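Local coordinates for cytoplasmic protein (Cryptococcus neoformans var. grubii serotype A, PDB 7LPO) that probably hydrolyses the beta-glucosidic bond of steryl glucosides, as a sterylglucosidase of glycoside hydrolase family 5, at residues P668-R679 / F689-I700; D733-V743 / E762-N771. All blocks are in the same frame, centred on the assembly; numbering follows the deposited sequence.

Contact 1: P668-R679 / F689-I700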
loop_
_atom_site.group_PDB
_atom_site.type_symbol
_atom_site.label_atom_id
_atom_site.label_comp_id
_atom_site.label_asym_id
_atom_site.label_seq_id
_atom_site.Cartn_x
_atom_site.Cartn_y
_atom_site.Cartn_z
ATOM N N PRO A 668 -5.776 11.728 -19.077
ATOM C CA PRO A 668 -7.040 11.251 -19.658
ATOM C C PRO A 668 -7.173 9.743 -19.526
ATOM O O PRO A 668 -6.194 9.002 -19.646
ATOM C CB PRO A 668 -6.932 11.666 -21.128
ATOM C CG PRO A 668 -5.433 11.643 -21.389
ATOM C CD PRO A 668 -4.815 12.157 -20.114
ATOM N N TYR A 669 -8.396 9.287 -19.288
ATOM C CA TYR A 669 -8.667 7.858 -19.219
ATOM C C TYR A 669 -10.174 7.641 -19.294
ATOM O O TYR A 669 -10.952 8.552 -18.986
ATOM C CB TYR A 669 -8.095 7.237 -17.936
ATOM C CG TYR A 669 -8.873 7.521 -16.687
ATOM C CD1 TYR A 669 -8.746 8.734 -16.030
ATOM C CD2 TYR A 669 -9.714 6.560 -16.142
ATOM C CE1 TYR A 669 -9.461 8.995 -14.871
ATOM C CE2 TYR A 669 -10.420 6.799 -14.985
ATOM C CZ TYR A 669 -10.293 8.019 -14.354
ATOM O OH TYR A 669 -11.000 8.257 -13.206
ATOM N N PRO A 670 -10.600 6.434 -19.702
ATOM C CA PRO A 670 -12.033 6.119 -19.803
ATOM C C PRO A 670 -12.619 5.674 -18.469
ATOM O O PRO A 670 -12.285 4.607 -17.948
ATOM C CB PRO A 670 -12.063 4.990 -20.843
ATOM C CG PRO A 670 -10.739 4.280 -20.640
ATOM C CD PRO A 670 -9.744 5.335 -20.188
ATOM N N VAL A 671 -13.535 6.482 -17.936
ATOM C CA VAL A 671 -14.174 6.153 -16.667
ATOM C C VAL A 671 -15.136 4.981 -16.831
ATOM O O VAL A 671 -15.253 4.129 -15.938
ATOM C CB VAL A 671 -14.890 7.396 -16.108
ATOM C CG1 VAL A 671 -15.718 7.020 -14.911
ATOM C CG2 VAL A 671 -13.887 8.482 -15.758
ATOM N N ALA A 672 -15.847 4.920 -17.956
ATOM C CA ALA A 672 -16.842 3.877 -18.169
ATOM C C ALA A 672 -16.967 3.636 -19.660
ATOM O O ALA A 672 -17.006 4.587 -20.447
ATOM C CB ALA A 672 -18.202 4.252 -17.575
ATOM N N THR A 673 -17.026 2.364 -20.040
ATOM C CA THR A 673 -16.891 1.986 -21.435
ATOM C C THR A 673 -17.941 0.964 -21.828
ATOM O O THR A 673 -18.131 -0.042 -21.137
ATOM C CB THR A 673 -15.503 1.406 -21.718
ATOM O OG1 THR A 673 -14.517 2.429 -21.574
ATOM C CG2 THR A 673 -15.454 0.846 -23.118
ATOM N N VAL A 674 -18.604 1.223 -22.953
ATOM C CA VAL A 674 -19.446 0.230 -23.607
ATOM C C VAL A 674 -18.499 -0.681 -24.382
ATOM O O VAL A 674 -17.971 -0.300 -25.429
ATOM C CB VAL A 674 -20.493 0.873 -24.516
ATOM C CG1 VAL A 674 -21.203 -0.196 -25.322
ATOM C CG2 VAL A 674 -21.476 1.697 -23.683
ATOM N N GLY A 675 -18.275 -1.878 -23.868
ATOM C CA GLY A 675 -17.257 -2.760 -24.392
ATOM C C GLY A 675 -16.127 -2.964 -23.404
ATOM O O GLY A 675 -16.244 -2.681 -22.210
ATOM N N ILE A 676 -15.011 -3.457 -23.923
ATOM C CA ILE A 676 -13.855 -3.854 -23.124
ATOM C C ILE A 676 -12.692 -2.928 -23.468
ATOM O O ILE A 676 -12.331 -2.811 -24.650
ATOM C CB ILE A 676 -13.474 -5.320 -23.380
ATOM C CG1 ILE A 676 -14.612 -6.255 -22.979
ATOM C CG2 ILE A 676 -12.198 -5.681 -22.617
ATOM C CD1 ILE A 676 -15.006 -6.160 -21.516
ATOM N N PRO A 677 -12.075 -2.263 -22.491
ATOM C CA PRO A 677 -10.881 -1.464 -22.800
ATOM C C PRO A 677 -9.805 -2.352 -23.401
ATOM O O PRO A 677 -9.454 -3.392 -22.841
ATOM C CB PRO A 677 -10.454 -0.895 -21.437
ATOM C CG PRO A 677 -11.651 -1.035 -20.543
ATOM C CD PRO A 677 -12.407 -2.239 -21.053
ATOM N N GLU A 678 -9.278 -1.942 -24.550
ATOM C CA GLU A 678 -8.227 -2.700 -25.218
ATOM C C GLU A 678 -6.857 -2.050 -25.097
ATOM O O GLU A 678 -5.876 -2.741 -24.804
ATOM C CB GLU A 678 -8.574 -2.899 -26.702
ATOM C CG GLU A 678 -7.557 -3.751 -27.443
ATOM C CD GLU A 678 -8.191 -4.873 -28.238
ATOM O OE1 GLU A 678 -8.073 -4.852 -29.477
ATOM O OE2 GLU A 678 -8.805 -5.773 -27.628
ATOM N N ARG A 679 -6.755 -0.739 -25.319
ATOM C CA ARG A 679 -5.453 -0.083 -25.287
ATOM C C ARG A 679 -5.606 1.401 -24.974
ATOM O O ARG A 679 -6.494 2.069 -25.512
ATOM C CB ARG A 679 -4.704 -0.247 -26.622
ATOM C CG ARG A 679 -3.212 -0.112 -26.435
ATOM C CD ARG A 679 -2.362 0.007 -27.683
ATOM N NE ARG A 679 -1.101 0.627 -27.264
ATOM C CZ ARG A 679 -0.061 -0.028 -26.746
ATOM N NH1 ARG A 679 -0.091 -1.349 -26.617
ATOM N NH2 ARG A 679 1.021 0.644 -26.357
ATOM N N PHE A 689 -3.800 11.506 -27.194
ATOM C CA PHE A 689 -4.462 10.456 -26.439
ATOM C C PHE A 689 -5.166 9.552 -27.434
ATOM O O PHE A 689 -5.855 10.041 -28.332
ATOM C CB PHE A 689 -5.466 11.052 -25.458
ATOM C CG PHE A 689 -6.337 10.045 -24.778
ATOM C CD1 PHE A 689 -5.812 9.156 -23.859
ATOM C CD2 PHE A 689 -7.691 10.021 -25.017
ATOM C CE1 PHE A 689 -6.620 8.257 -23.212
ATOM C CE2 PHE A 689 -8.502 9.114 -24.372
ATOM C CZ PHE A 689 -7.965 8.237 -23.470
ATOM N N LYS A 690 -4.993 8.244 -27.277
ATOM C CA LYS A 690 -5.632 7.270 -28.148
ATOM C C LYS A 690 -6.187 6.136 -27.300
ATOM O O LYS A 690 -5.461 5.529 -26.509
ATOM C CB LYS A 690 -4.646 6.725 -29.187
ATOM C CG LYS A 690 -5.230 5.623 -30.059
ATOM C CD LYS A 690 -4.439 5.459 -31.341
ATOM C CE LYS A 690 -5.166 4.538 -32.321
ATOM N NZ LYS A 690 -4.251 3.534 -32.947
ATOM N N TYR A 691 -7.478 5.864 -27.464
ATOM C CA TYR A 691 -8.175 4.825 -26.720
ATOM C C TYR A 691 -8.824 3.870 -27.712
ATOM O O TYR A 691 -9.598 4.301 -28.576
ATOM C CB TYR A 691 -9.221 5.444 -25.800
ATOM C CG TYR A 691 -10.015 4.443 -25.006
ATOM C CD1 TYR A 691 -9.410 3.312 -24.466
ATOM C CD2 TYR A 691 -11.368 4.624 -24.789
ATOM C CE1 TYR A 691 -10.131 2.400 -23.743
ATOM C CE2 TYR A 691 -12.096 3.716 -24.048
ATOM C CZ TYR A 691 -11.474 2.612 -23.528
ATOM O OH TYR A 691 -12.203 1.716 -22.786
ATOM N N ALA A 692 -8.518 2.578 -27.577
ATOM C CA ALA A 692 -9.111 1.519 -28.385
ATOM C C ALA A 692 -9.957 0.616 -27.497
ATOM O O ALA A 692 -9.509 0.198 -26.423
ATOM C CB ALA A 692 -8.030 0.691 -29.081
ATOM N N VAL A 693 -11.163 0.295 -27.957
ATOM C CA VAL A 693 -12.110 -0.505 -27.190
ATOM C C VAL A 693 -12.637 -1.641 -28.061
ATOM O O VAL A 693 -12.955 -1.446 -29.238
ATOM C CB VAL A 693 -13.267 0.367 -26.653
ATOM C CG1 VAL A 693 -13.812 1.246 -27.755
ATOM C CG2 VAL A 693 -14.366 -0.496 -26.049
ATOM N N ARG A 694 -12.717 -2.832 -27.479
ATOM C CA ARG A 694 -13.293 -3.994 -28.144
ATOM C C ARG A 694 -14.784 -4.023 -27.841
ATOM O O ARG A 694 -15.180 -4.123 -26.673
ATOM C CB ARG A 694 -12.613 -5.275 -27.666
ATOM C CG ARG A 694 -13.070 -6.546 -28.369
ATOM C CD ARG A 694 -12.102 -7.703 -28.122
ATOM N NE ARG A 694 -10.775 -7.427 -28.673
ATOM C CZ ARG A 694 -10.425 -7.635 -29.941
ATOM N NH1 ARG A 694 -11.291 -8.133 -30.807
ATOM N NH2 ARG A 694 -9.199 -7.346 -30.344
ATOM N N VAL A 695 -15.604 -3.922 -28.887
ATOM C CA VAL A 695 -17.055 -3.824 -28.767
ATOM C C VAL A 695 -17.669 -5.052 -29.429
ATOM O O VAL A 695 -17.391 -5.335 -30.598
ATOM C CB VAL A 695 -17.597 -2.532 -29.411
ATOM C CG1 VAL A 695 -19.088 -2.347 -29.101
ATOM C CG2 VAL A 695 -16.813 -1.308 -28.939
ATOM N N ARG A 696 -18.495 -5.777 -28.685
ATOM C CA ARG A 696 -19.134 -6.990 -29.171
ATOM C C ARG A 696 -20.566 -6.704 -29.614
ATOM O O ARG A 696 -21.159 -5.676 -29.275
ATOM C CB ARG A 696 -19.134 -8.074 -28.087
ATOM C CG ARG A 696 -17.745 -8.518 -27.637
ATOM C CD ARG A 696 -17.717 -8.860 -26.144
ATOM N NE ARG A 696 -18.056 -7.722 -25.284
ATOM C CZ ARG A 696 -17.919 -7.717 -23.957
ATOM N NH1 ARG A 696 -17.440 -8.786 -23.333
ATOM N NH2 ARG A 696 -18.260 -6.645 -23.254
ATOM N N ALA A 697 -21.126 -7.652 -30.366
ATOM C CA ALA A 697 -22.462 -7.469 -30.916
ATOM C C ALA A 697 -23.546 -7.507 -29.848
ATOM O O ALA A 697 -24.637 -6.969 -30.075
ATOM C CB ALA A 697 -22.738 -8.538 -31.973
ATOM N N ASP A 698 -23.279 -8.109 -28.690
ATOM C CA ASP A 698 -24.267 -8.189 -27.624
ATOM C C ASP A 698 -24.057 -7.136 -26.540
ATOM O O ASP A 698 -24.743 -7.176 -25.513
ATOM C CB ASP A 698 -24.272 -9.589 -27.002
ATOM C CG ASP A 698 -22.888 -10.061 -26.588
ATOM O OD1 ASP A 698 -21.924 -9.270 -26.684
ATOM O OD2 ASP A 698 -22.765 -11.230 -26.167
ATOM N N ASP A 699 -23.144 -6.191 -26.747
ATOM C CA ASP A 699 -22.970 -5.108 -25.788
ATOM C C ASP A 699 -24.138 -4.132 -25.870
ATOM O O ASP A 699 -24.776 -3.978 -26.914
ATOM C CB ASP A 699 -21.654 -4.374 -26.039
ATOM C CG ASP A 699 -20.466 -5.092 -25.422
ATOM O OD1 ASP A 699 -20.618 -5.607 -24.291
ATOM O OD2 ASP A 699 -19.394 -5.153 -26.062
ATOM N N ILE A 700 -24.402 -3.459 -24.755
ATOM C CA ILE A 700 -25.545 -2.564 -24.622
ATOM C C ILE A 700 -25.084 -1.131 -24.840
ATOM O O ILE A 700 -24.272 -0.608 -24.067
ATOM C CB ILE A 700 -26.205 -2.703 -23.244
ATOM C CG1 ILE A 700 -26.793 -4.100 -23.063
ATOM C CG2 ILE A 700 -27.266 -1.629 -23.074
ATOM C CD1 ILE A 700 -27.151 -4.418 -21.611
#
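Pro668 and Pro670 each lay a ring carbon over the face of an aromatic ring, an example of CH-pi packing between facing layers, not paired strands. Pro668 CB stands above the centre of the Phe689 ring; Pro670 CG sits nearer the rim of Tyr691, 3.4 Å from its CZ. With CG anti to the backbone N (chi1 179°), Tyr691 reaches across to give its OH proton to Thr673 OG1 at 2.7 Å, while Pro677 CB meets the ring edge. Thr673 CG2 and Val693 CG2 meet tip to tip, tightly, at 3.4 Å.

Backbone bonds pair Ile676 with Arg694 in both directions. Farther on, a classic beta bulge lets Ala692 O take two donors, Glu678 N at 2.9 Å and Arg679 N at 3.1 Å.

The charged groups form two salt bridges. Across the contact, Arg694 NE meets the syn side of Glu678 OE2 at 2.8 Å, and its NH2 adds weaker bonds. Within 689-700, Asp699 OD2 holds the N and NE of Arg696, whose guanidinium face lies against Ile676 CG1.

The hairpin of strands 676-682 and 689-696 has strand 761-770 beside it; strand 669-673, ahead of it in the chain, pairs with 35-43 and 707-710.

Contact 2: D733-V743 / E762-N771; sequences DVTIVASHGRV and EVYTIEVQRN
Ser739 OG is gripped from two directions. The backbone N of Thr765 donates to it across the contact at 2.9 Å, nearly straight (170°), and His740 ND1 is hydrogen-bonded to it at 2.8 Å, the hydroxyl lying in the plane of the imidazole. This bond, with the stack on Tyr764, holds the ring's rotation. With CG anti to its carbonyl carbon (chi1 -59°), the His740 ring lies over Tyr764 as a face-to-face stack, centroids 3.8 Å apart and planes 11° apart. NE2 has a weaker bond to Glu762 OE2, whose carboxylate is turned steeply against the ring; a nearby negative charge of this kind would be expected to favour the proton on NE2. The Tyr764 hydroxyl finds its own partner in Pro755.

From Ser739 back toward Asp733 the strands form a regular antiparallel ladder, with Thr735 paired to Gln769 and Val737 to Glu767 by bonds in both directions. A water donates to Thr735 O at 3.0 Å and, weakly, to Glu767 O. At the far end Asn771 N binds Asp733 O, and Asn771 ND2 comes down on Asp733 OD1 from above the carboxylate plane, at 3.0 Å and almost straight.

The other side of the ladder is apolar. Ile736 lies alongside both Ile766 and Val768, its CG2 and CG1 touching them respectively, and Ala738 CB rests on Ile766 CG1. Val743 CG1 meets Ile766 CD1 tip to tip at 3.9 Å, coming from the next strand, 742-746, which pairs with strand 749-753; Trp752 packs on Ala738, Val743 and Ile766 as well. A chain that leaves one antiparallel sheet through a short turn and joins a second one packed across its apolar face is characteristic of a beta-sandwich, consistent with the C-terminal domain of this glycoside hydrolase family 5 enzyme.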
loop_
_atom_site.group_PDB
_atom_site.type_symbol
_atom_site.label_atom_id
_atom_site.label_comp_id
_atom_site.label_asym_id
_atom_site.label_seq_id
_atom_site.Cartn_x
_atom_site.Cartn_y
_atom_site.Cartn_z
ATOM N N ASP A 733 -10.113 22.790 -25.278
ATOM C CA ASP A 733 -9.847 23.214 -26.656
ATOM C C ASP A 733 -9.122 22.050 -27.327
ATOM O O ASP A 733 -7.890 22.027 -27.386
ATOM C CB ASP A 733 -9.022 24.513 -26.695
ATOM C CG ASP A 733 -8.909 25.094 -28.106
ATOM O OD1 ASP A 733 -9.650 24.635 -28.998
ATOM O OD2 ASP A 733 -8.088 26.012 -28.325
ATOM N N VAL A 734 -9.889 21.079 -27.832
ATOM C CA VAL A 734 -9.329 19.833 -28.339
ATOM C C VAL A 734 -9.900 19.506 -29.713
ATOM O O VAL A 734 -10.974 19.972 -30.101
ATOM C CB VAL A 734 -9.598 18.640 -27.394
ATOM C CG1 VAL A 734 -8.927 18.823 -26.042
ATOM C CG2 VAL A 734 -11.111 18.435 -27.212
ATOM N N THR A 735 -9.166 18.658 -30.433
ATOM C CA THR A 735 -9.622 18.023 -31.662
ATOM C C THR A 735 -9.823 16.539 -31.383
ATOM O O THR A 735 -8.957 15.901 -30.781
ATOM C CB THR A 735 -8.608 18.223 -32.790
ATOM O OG1 THR A 735 -8.656 19.586 -33.242
ATOM C CG2 THR A 735 -8.922 17.284 -33.961
ATOM N N ILE A 736 -10.959 15.997 -31.813
ATOM C CA ILE A 736 -11.343 14.619 -31.528
ATOM C C ILE A 736 -11.591 13.888 -32.841
ATOM O O ILE A 736 -12.297 14.396 -33.718
ATOM C CB ILE A 736 -12.596 14.562 -30.636
ATOM C CG1 ILE A 736 -12.311 15.208 -29.271
ATOM C CG2 ILE A 736 -13.068 13.126 -30.484
ATOM C CD1 ILE A 736 -13.553 15.518 -28.472
ATOM N N VAL A 737 -11.026 12.690 -32.964
ATOM C CA VAL A 737 -11.208 11.833 -34.131
ATOM C C VAL A 737 -11.666 10.472 -33.625
ATOM O O VAL A 737 -10.887 9.743 -32.998
ATOM C CB VAL A 737 -9.923 11.704 -34.960
ATOM C CG1 VAL A 737 -10.152 10.806 -36.173
ATOM C CG2 VAL A 737 -9.436 13.078 -35.395
ATOM N N ALA A 738 -12.924 10.130 -33.885
ATOM C CA ALA A 738 -13.484 8.839 -33.511
ATOM C C ALA A 738 -13.817 8.031 -34.759
ATOM O O ALA A 738 -14.331 8.570 -35.743
ATOM C CB ALA A 738 -14.735 9.014 -32.646
ATOM N N SER A 739 -13.527 6.730 -34.708
ATOM C CA SER A 739 -13.706 5.870 -35.871
ATOM C C SER A 739 -15.173 5.544 -36.121
ATOM O O SER A 739 -15.563 5.301 -37.268
ATOM C CB SER A 739 -12.918 4.572 -35.684
ATOM O OG SER A 739 -13.414 3.860 -34.560
ATOM N N HIS A 740 -15.977 5.509 -35.065
ATOM C CA HIS A 740 -17.404 5.248 -35.141
ATOM C C HIS A 740 -18.114 6.222 -34.213
ATOM O O HIS A 740 -17.522 6.749 -33.270
ATOM C CB HIS A 740 -17.749 3.805 -34.728
ATOM C CG HIS A 740 -17.078 2.753 -35.554
ATOM N ND1 HIS A 740 -15.709 2.578 -35.572
ATOM C CD2 HIS A 740 -17.589 1.812 -36.384
ATOM C CE1 HIS A 740 -15.406 1.579 -36.382
ATOM N NE2 HIS A 740 -16.528 1.100 -36.891
ATOM N N GLY A 741 -19.394 6.461 -34.487
ATOM C CA GLY A 741 -20.246 7.149 -33.535
ATOM C C GLY A 741 -20.068 8.660 -33.489
ATOM O O GLY A 741 -19.545 9.297 -34.412
ATOM N N ARG A 742 -20.544 9.235 -32.381
ATOM C CA ARG A 742 -20.558 10.676 -32.169
ATOM C C ARG A 742 -20.088 10.983 -30.752
ATOM O O ARG A 742 -20.143 10.132 -29.860
ATOM C CB ARG A 742 -21.959 11.265 -32.396
ATOM C CG ARG A 742 -22.979 10.822 -31.371
ATOM C CD ARG A 742 -24.390 11.340 -31.684
ATOM N NE ARG A 742 -25.386 10.803 -30.750
ATOM C CZ ARG A 742 -25.679 11.349 -29.573
ATOM N NH1 ARG A 742 -25.064 12.457 -29.182
ATOM N NH2 ARG A 742 -26.591 10.791 -28.788
ATOM N N VAL A 743 -19.637 12.224 -30.546
ATOM C CA VAL A 743 -19.075 12.648 -29.267
ATOM C C VAL A 743 -19.576 14.042 -28.908
ATOM O O VAL A 743 -19.978 14.829 -29.767
ATOM C CB VAL A 743 -17.527 12.658 -29.284
ATOM C CG1 VAL A 743 -16.974 11.378 -29.908
ATOM C CG2 VAL A 743 -17.018 13.870 -30.061
ATOM N N GLU A 762 -15.455 -5.848 -32.838
ATOM C CA GLU A 762 -14.742 -4.862 -33.630
ATOM C C GLU A 762 -14.107 -3.866 -32.674
ATOM O O GLU A 762 -14.674 -3.561 -31.621
ATOM C CB GLU A 762 -15.697 -4.165 -34.601
ATOM C CG GLU A 762 -15.040 -3.470 -35.774
ATOM C CD GLU A 762 -16.071 -2.979 -36.777
ATOM O OE1 GLU A 762 -17.106 -3.667 -36.946
ATOM O OE2 GLU A 762 -15.856 -1.909 -37.382
ATOM N N VAL A 763 -12.925 -3.382 -33.030
ATOM C CA VAL A 763 -12.213 -2.399 -32.229
ATOM C C VAL A 763 -12.515 -1.010 -32.778
ATOM O O VAL A 763 -12.167 -0.692 -33.921
ATOM C CB VAL A 763 -10.699 -2.665 -32.221
ATOM C CG1 VAL A 763 -9.982 -1.553 -31.452
ATOM C CG2 VAL A 763 -10.398 -4.029 -31.630
ATOM N N TYR A 764 -13.152 -0.183 -31.961
ATOM C CA TYR A 764 -13.310 1.234 -32.239
ATOM C C TYR A 764 -12.166 2.012 -31.590
ATOM O O TYR A 764 -11.545 1.557 -30.627
ATOM C CB TYR A 764 -14.645 1.741 -31.701
ATOM C CG TYR A 764 -15.878 1.043 -32.218
ATOM C CD1 TYR A 764 -15.808 0.083 -33.213
ATOM C CD2 TYR A 764 -17.127 1.369 -31.714
ATOM C CE1 TYR A 764 -16.951 -0.536 -33.687
ATOM C CE2 TYR A 764 -18.261 0.757 -32.169
ATOM C CZ TYR A 764 -18.174 -0.195 -33.152
ATOM O OH TYR A 764 -19.329 -0.793 -33.596
ATOM N N THR A 765 -11.888 3.197 -32.127
ATOM C CA THR A 765 -10.817 4.030 -31.601
ATOM C C THR A 765 -11.275 5.477 -31.514
ATOM O O THR A 765 -12.113 5.937 -32.296
ATOM C CB THR A 765 -9.539 3.965 -32.464
ATOM O OG1 THR A 765 -9.800 4.516 -33.768
ATOM C CG2 THR A 765 -9.050 2.532 -32.594
ATOM N N ILE A 766 -10.690 6.198 -30.564
ATOM C CA ILE A 766 -10.916 7.627 -30.401
ATOM C C ILE A 766 -9.571 8.262 -30.087
ATOM O O ILE A 766 -8.815 7.742 -29.259
ATOM C CB ILE A 766 -11.951 7.933 -29.296
ATOM C CG1 ILE A 766 -12.319 9.415 -29.329
ATOM C CG2 ILE A 766 -11.436 7.537 -27.922
ATOM C CD1 ILE A 766 -13.646 9.729 -28.662
ATOM N N GLU A 767 -9.268 9.371 -30.758
ATOM C CA GLU A 767 -8.018 10.091 -30.570
ATOM C C GLU A 767 -8.311 11.542 -30.218
ATOM O O GLU A 767 -9.217 12.159 -30.787
ATOM C CB GLU A 767 -7.149 10.009 -31.820
ATOM C CG GLU A 767 -6.895 8.585 -32.275
ATOM C CD GLU A 767 -6.448 8.499 -33.719
ATOM O OE1 GLU A 767 -5.259 8.779 -33.981
ATOM O OE2 GLU A 767 -7.286 8.149 -34.587
ATOM N N VAL A 768 -7.538 12.074 -29.278
ATOM C CA VAL A 768 -7.749 13.409 -28.736
ATOM C C VAL A 768 -6.403 14.110 -28.645
ATOM O O VAL A 768 -5.387 13.483 -28.322
ATOM C CB VAL A 768 -8.418 13.350 -27.347
ATOM C CG1 VAL A 768 -8.581 14.761 -26.759
ATOM C CG2 VAL A 768 -9.752 12.630 -27.423
ATOM N N GLN A 769 -6.390 15.408 -28.937
ATOM C CA GLN A 769 -5.225 16.226 -28.640
ATOM C C GLN A 769 -5.666 17.667 -28.474
ATOM O O GLN A 769 -6.690 18.086 -29.021
ATOM C CB GLN A 769 -4.147 16.132 -29.724
ATOM C CG GLN A 769 -4.557 16.636 -31.089
ATOM C CD GLN A 769 -3.510 16.321 -32.147
ATOM O OE1 GLN A 769 -2.329 16.632 -31.985
ATOM N NE2 GLN A 769 -3.937 15.684 -33.227
ATOM N N ARG A 770 -4.875 18.425 -27.722
ATOM C CA ARG A 770 -5.130 19.851 -27.593
ATOM C C ARG A 770 -4.805 20.561 -28.902
ATOM O O ARG A 770 -3.750 20.335 -29.503
ATOM C CB ARG A 770 -4.304 20.444 -26.458
ATOM C CG ARG A 770 -4.628 21.911 -26.194
ATOM C CD ARG A 770 -3.806 22.464 -25.040
ATOM N NE ARG A 770 -4.075 23.884 -24.827
ATOM C CZ ARG A 770 -3.399 24.868 -25.416
ATOM N NH1 ARG A 770 -2.407 24.606 -26.262
ATOM N NH2 ARG A 770 -3.719 26.124 -25.167
ATOM N N ASN A 771 -5.718 21.419 -29.346
ATOM C CA ASN A 771 -5.472 22.229 -30.533
ATOM C C ASN A 771 -4.286 23.147 -30.299
ATOM O O ASN A 771 -4.291 23.955 -29.365
ATOM C CB ASN A 771 -6.714 23.043 -30.871
ATOM C CG ASN A 771 -7.833 22.181 -31.379
ATOM O OD1 ASN A 771 -7.608 21.250 -32.158
ATOM N ND2 ASN A 771 -9.049 22.468 -30.933
HETATM O O HOH W 1 -7.293 14.022 -32.441
HETATM O O HOH W 2 -9.607 7.203 -34.253
#

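Both contacts hold the same four-stranded antiparallel sheet, one at each outer strand: contact 1 pairs 676-682 with 689-696, and contact 2 pairs 734-738 with 761-770. The two inner strands are themselves neighbours, bonded through Phe689 N to Val768 O and Val695 N to Glu762 O, and Glu678 packs on Val763. The chemistry differs with place in the fold. Contact 1, partly buried against strand 35-43, adds proline-aromatic packing and a Glu-Arg salt bridge to a bulged backbone pairing. Contact 2 is a surface pairing, more regular in its ladder, hydrated along its polar face and finished at both ends by polar side chains.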